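Local coordinates for F5/8 type C domain protein (Clostridium perfringens, PDB 7JRM) that probably binds carbohydrate through a calcium-containing module of the mucin-directed O-glycopeptidase ZmpB, of which it forms a part, at residues A[339-343]-A[363-367]. Numbering follows the deposited sequence.
Sequences LTGLE and PLSKL
Pro363 lays its ring against the flank of the turn formed by 339-343, in the shallow hollow between Leu339 and the folded-back side chain of Glu343, with CG against Leu339 CB at 3.9 Å and CB 3.6 Å from Leu339 O. A proline suits this place because its ring is a compact, rigid knob. One wall of the hollow is a type II turn, closed by the bond from Leu342 N to Leu339 O; Gly341 at its third position takes up a positive phi of 110°, where a CB would jam against Thr340 O. On the solvent side the turn is walled by Glu343: its CB rests 3.4 Å from Pro363 O, and CG sits between the backbone N and the carbonyl carbon (chi1 67°). With a further bend at chi2, the chain folds back until OE1 accepts the Gly341 N-H at 2.9 Å, on its syn side and 26° out of the carboxylate plane. Held there, OE1 also borders Pro363 CB.

Beneath the proline, Leu364 fits its forked end between two leucines. CD1 meets Leu339 CD1 at 3.7 Å, the two side chains crossing nearly at right angles, whereas CD2 lies along Leu342, which points the same way. Branched leucine tips suit such a place, since each methyl can fill a separate notch; Leu351 of strand 350-352 touches both Leu342 and Leu364. Farther along, Leu367 brings CD2 up in front of Leu342 O, 3.7 Å away. No hydrogen bond joins the segments, which are successive loops following the parallel strands 330-332 and 350-352. Leucines packed inward from stacked turns, amid the motif LxxLxxLxxL, are characteristic of a leucine-rich repeat solenoid.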
ATOM      1  N   LEU A 339     -23.477  -2.815 -32.746  1.00 20.13           N
ATOM      2  CA  LEU A 339     -22.445  -3.474 -31.959  1.00 19.72           C
ATOM      3  C   LEU A 339     -22.934  -3.908 -30.584  1.00 20.86           C
ATOM      4  O   LEU A 339     -22.118  -4.339 -29.761  1.00 22.20           O
ATOM      5  CB  LEU A 339     -21.232  -2.552 -31.803  1.00 21.10           C
ATOM      6  CG  LEU A 339     -20.428  -2.252 -33.069  1.00 22.52           C
ATOM      7  CD1 LEU A 339     -19.289  -1.294 -32.760  1.00 19.10           C
ATOM      8  CD2 LEU A 339     -19.899  -3.536 -33.682  1.00 23.55           C
ATOM      9  N   THR A 340     -24.235  -3.805 -30.319  1.00 17.51           N
ATOM     10  CA  THR A 340     -24.772  -4.150 -29.009  1.00 22.72           C
ATOM     11  C   THR A 340     -24.464  -5.603 -28.668  1.00 19.18           C
ATOM     12  O   THR A 340     -24.713  -6.511 -29.467  1.00 22.13           O
ATOM     13  CB  THR A 340     -26.282  -3.908 -28.974  1.00 22.51           C
ATOM     14  OG1 THR A 340     -26.549  -2.523 -29.227  1.00 22.18           O
ATOM     15  CG2 THR A 340     -26.853  -4.285 -27.615  1.00 25.31           C
ATOM     16  N   GLY A 341     -23.911  -5.816 -27.472  1.00 18.13           N
ATOM     17  CA  GLY A 341     -23.466  -7.115 -27.016  1.00 23.68           C
ATOM     18  C   GLY A 341     -21.959  -7.236 -26.919  1.00 18.21           C
ATOM     19  O   GLY A 341     -21.459  -7.985 -26.070  1.00 19.73           O
ATOM     20  N   LEU A 342     -21.226  -6.504 -27.762  1.00 19.33           N
ATOM     21  CA  LEU A 342     -19.769  -6.554 -27.751  1.00 20.88           C
ATOM     22  C   LEU A 342     -19.162  -5.913 -26.510  1.00 20.44           C
ATOM     23  O   LEU A 342     -17.949  -6.034 -26.305  1.00 17.92           O
ATOM     24  CB  LEU A 342     -19.213  -5.878 -29.004  1.00 16.79           C
ATOM     25  CG  LEU A 342     -18.948  -6.804 -30.192  1.00 21.10           C
ATOM     26  CD1 LEU A 342     -18.263  -6.052 -31.322  1.00 22.08           C
ATOM     27  CD2 LEU A 342     -18.118  -8.001 -29.754  1.00 17.95           C
ATOM     28  N   GLU A 343     -19.965  -5.239 -25.684  1.00 18.77           N
ATOM     29  CA  GLU A 343     -19.466  -4.698 -24.427  1.00 20.59           C
ATOM     30  C   GLU A 343     -19.142  -5.783 -23.408  1.00 22.27           C
ATOM     31  O   GLU A 343     -18.596  -5.466 -22.346  1.00 19.16           O
ATOM     32  CB  GLU A 343     -20.481  -3.717 -23.835  1.00 23.16           C
ATOM     33  CG  GLU A 343     -21.787  -4.357 -23.383  1.00 25.21           C
ATOM     34  CD  GLU A 343     -22.762  -4.573 -24.525  1.00 25.14           C
ATOM     35  OE1 GLU A 343     -22.501  -4.067 -25.637  1.00 22.11           O
ATOM     36  OE2 GLU A 343     -23.792  -5.245 -24.311  1.00 34.31           O
ATOM     37  N   PRO A 363     -20.607   1.003 -27.785  1.00 20.51           N
ATOM     38  CA  PRO A 363     -20.531  -0.293 -27.087  1.00 18.42           C
ATOM     39  C   PRO A 363     -19.114  -0.774 -26.820  1.00 21.51           C
ATOM     40  O   PRO A 363     -18.926  -1.632 -25.948  1.00 19.31           O
ATOM     41  CB  PRO A 363     -21.274  -1.242 -28.035  1.00 21.37           C
ATOM     42  CG  PRO A 363     -22.269  -0.372 -28.700  1.00 24.17           C
ATOM     43  CD  PRO A 363     -21.572   0.948 -28.901  1.00 26.51           C
ATOM     44  N   LEU A 364     -18.114  -0.258 -27.534  1.00 18.03           N
ATOM     45  CA  LEU A 364     -16.722  -0.632 -27.318  1.00 22.20           C
ATOM     46  C   LEU A 364     -15.985   0.344 -26.409  1.00 23.88           C
ATOM     47  O   LEU A 364     -14.756   0.272 -26.309  1.00 23.29           O
ATOM     48  CB  LEU A 364     -15.987  -0.740 -28.657  1.00 19.26           C
ATOM     49  CG  LEU A 364     -16.757  -1.300 -29.853  1.00 16.74           C
ATOM     50  CD1 LEU A 364     -16.002  -1.013 -31.144  1.00 17.08           C
ATOM     51  CD2 LEU A 364     -16.997  -2.791 -29.690  1.00 21.04           C
ATOM     52  N   SER A 365     -16.707   1.244 -25.737  1.00 22.22           N
ATOM     53  CA  SER A 365     -16.054   2.315 -24.989  1.00 23.34           C
ATOM     54  C   SER A 365     -15.264   1.776 -23.802  1.00 24.10           C
ATOM     55  O   SER A 365     -14.175   2.275 -23.499  1.00 25.10           O
ATOM     56  CB  SER A 365     -17.091   3.334 -24.520  1.00 24.16           C
ATOM     57  OG  SER A 365     -17.969   2.765 -23.565  1.00 33.14           O
ATOM     58  N   LYS A 366     -15.792   0.764 -23.117  1.00 22.92           N
ATOM     59  CA  LYS A 366     -15.176   0.245 -21.903  1.00 25.21           C
ATOM     60  C   LYS A 366     -14.281  -0.962 -22.156  1.00 21.99           C
ATOM     61  O   LYS A 366     -13.887  -1.636 -21.198  1.00 22.67           O
ATOM     62  CB  LYS A 366     -16.253  -0.108 -20.876  1.00 25.45           C
ATOM     63  CG  LYS A 366     -17.074   1.081 -20.403  1.00 30.06           C
ATOM     64  CD  LYS A 366     -18.344   0.628 -19.703  1.00 17.57           C
ATOM     65  N   LEU A 367     -13.952  -1.253 -23.413  1.00 20.69           N
ATOM     66  CA  LEU A 367     -13.027  -2.337 -23.731  1.00 23.99           C
ATOM     67  C   LEU A 367     -11.603  -1.836 -23.521  1.00 22.66           C
ATOM     68  O   LEU A 367     -11.095  -1.035 -24.314  1.00 29.68           O
ATOM     69  CB  LEU A 367     -13.242  -2.825 -25.160  1.00 21.82           C
ATOM     70  CG  LEU A 367     -14.668  -3.239 -25.530  1.00 22.09           C
ATOM     71  CD1 LEU A 367     -14.720  -3.789 -26.947  1.00 27.35           C
ATOM     72  CD2 LEU A 367     -15.215  -4.254 -24.538  1.00 20.07           C
TER